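Local structure of uncharacterized protein orp (Desulfovibrio gigas, 2WFB) at residues Q5-T10 with V70-Y75. The protein probably carries a mixed molybdenum-copper sulphide cluster, here absent, and belongs to the dinitrogenase iron-molybdenum cofactor family. Residues are numbered along the deposited sequence; the frame is centred on the assembly and turned at random.
Sequences QRIAVT and VLLTGY
Leu72 reaches over with its CD2 methyl to touch both Ile7 and Val9 of the neighbouring parallel strand. Val9 CG2 carries this packing, 4.0 Å from both CB and CD2 of Leu72; the shorter approach of CD2 to Ile7 CG2 is doubtful, since the leucine end sits off a staggered torsion (chi2 6°). Ile7 holds CG1 beside the backbone N (chi1 -55°), leaving CG2 anti to that N and turned to Leu72. Val70 lies beside Ile7 and points the same way. On this face Ile7 packs on Phe107 and Leu108, Val9 on Val104 and Leu72 on Phe107 of helix 100-108. Ala8 and Leu71 occupy the other face, with Ala8 CB 4.1 Å from Leu71 CD1, under Leu63 of helix 55-66. Between the faces the backbones are laced by Ala8 N to Val70 O, Leu72 N to Ala8 O (both 2.8 Å) and Thr10 N to Leu72 O (3.0 Å). Just past strand 68-72, Thr73 OG1 donates to Thr10 OG1 at 3.0 Å, which in turn hydrogen-bonds Asp21 O. The contact joins the middle strand 6-11 to its parallel neighbour 68-72 in a five-stranded mixed sheet: apolar side chains fill both faces, the backbone bonds named join the two strands, and both buried hydroxyls are held in a short chain of hydrogen bonds linking the start of the loop at Thr73 to strand 6-11.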
# COMPACT_ATOMS: atom_id res chain seq x y z
N GLN A 5 6.17 1.83 11.31
CA GLN A 5 5.43 0.64 11.72
C GLN A 5 3.95 0.65 11.35
O GLN A 5 3.22 -0.23 11.79
CB GLN A 5 5.58 0.39 13.22
CG GLN A 5 6.97 -0.07 13.63
CD GLN A 5 7.09 -0.22 15.15
OE1 GLN A 5 6.86 0.73 15.90
NE2 GLN A 5 7.45 -1.43 15.60
N ARG A 6 3.51 1.63 10.57
CA ARG A 6 2.15 1.59 9.96
C ARG A 6 2.30 1.15 8.53
O ARG A 6 2.82 1.88 7.67
CB ARG A 6 1.42 2.93 10.00
CG ARG A 6 1.71 3.76 11.20
CD ARG A 6 0.65 3.67 12.27
NE ARG A 6 0.32 5.04 12.68
CZ ARG A 6 -0.71 5.72 12.20
NH1 ARG A 6 -1.53 5.14 11.33
NH2 ARG A 6 -0.93 6.96 12.60
N ILE A 7 1.87 -0.08 8.30
CA ILE A 7 2.09 -0.75 7.02
C ILE A 7 0.76 -0.75 6.26
O ILE A 7 -0.21 -1.30 6.74
CB ILE A 7 2.57 -2.19 7.24
CG1 ILE A 7 3.82 -2.21 8.14
CG2 ILE A 7 2.78 -2.86 5.88
CD1 ILE A 7 4.21 -3.59 8.69
N ALA A 8 0.73 -0.07 5.11
CA ALA A 8 -0.44 -0.10 4.24
C ALA A 8 -0.27 -1.21 3.19
O ALA A 8 0.79 -1.38 2.62
CB ALA A 8 -0.64 1.23 3.56
N VAL A 9 -1.33 -1.96 2.95
CA VAL A 9 -1.28 -3.01 1.96
C VAL A 9 -2.48 -2.80 1.05
O VAL A 9 -3.60 -2.71 1.54
CB VAL A 9 -1.35 -4.42 2.60
CG1 VAL A 9 -1.19 -5.51 1.52
CG2 VAL A 9 -0.28 -4.61 3.68
N THR A 10 -2.25 -2.73 -0.27
CA THR A 10 -3.35 -2.63 -1.24
C THR A 10 -4.27 -3.85 -1.15
O THR A 10 -3.81 -4.98 -1.05
CB THR A 10 -2.87 -2.45 -2.68
OG1 THR A 10 -1.96 -3.51 -3.02
CG2 THR A 10 -2.14 -1.12 -2.82
N VAL A 70 5.01 2.45 5.10
CA VAL A 70 5.35 1.37 4.17
C VAL A 70 4.09 1.09 3.36
O VAL A 70 2.98 1.12 3.91
CB VAL A 70 5.71 0.07 4.91
CG1 VAL A 70 6.02 -1.10 3.91
CG2 VAL A 70 6.90 0.29 5.84
N LEU A 71 4.25 0.84 2.07
CA LEU A 71 3.15 0.39 1.23
C LEU A 71 3.55 -0.92 0.55
O LEU A 71 4.58 -0.99 -0.12
CB LEU A 71 2.81 1.44 0.18
CG LEU A 71 1.86 0.86 -0.88
CD1 LEU A 71 0.41 0.92 -0.39
CD2 LEU A 71 2.07 1.48 -2.23
N LEU A 72 2.72 -1.93 0.72
CA LEU A 72 2.93 -3.21 0.08
C LEU A 72 1.87 -3.43 -1.01
O LEU A 72 0.68 -3.26 -0.76
CB LEU A 72 2.83 -4.31 1.12
CG LEU A 72 4.06 -4.74 1.98
CD1 LEU A 72 5.36 -3.94 1.89
CD2 LEU A 72 3.64 -5.09 3.41
N THR A 73 2.31 -3.81 -2.21
CA THR A 73 1.43 -3.88 -3.38
C THR A 73 1.98 -4.81 -4.47
O THR A 73 2.98 -5.51 -4.27
CB THR A 73 1.12 -2.42 -3.97
OG1 THR A 73 0.07 -2.52 -4.96
CG2 THR A 73 2.36 -1.73 -4.60
N GLY A 74 1.29 -4.82 -5.62
CA GLY A 74 1.79 -5.50 -6.81
C GLY A 74 2.58 -4.55 -7.68
O GLY A 74 3.81 -4.60 -7.71
N TYR A 75 1.86 -3.65 -8.37
CA TYR A 75 2.44 -2.75 -9.37
C TYR A 75 2.15 -1.30 -9.01
O TYR A 75 1.06 -0.97 -8.52
CB TYR A 75 1.84 -3.04 -10.77
CG TYR A 75 2.08 -4.45 -11.23
CD1 TYR A 75 3.27 -4.79 -11.88
CD2 TYR A 75 1.16 -5.46 -10.98
CE1 TYR A 75 3.53 -6.07 -12.28
CE2 TYR A 75 1.41 -6.77 -11.38
CZ TYR A 75 2.60 -7.06 -12.04
OH TYR A 75 2.89 -8.35 -12.46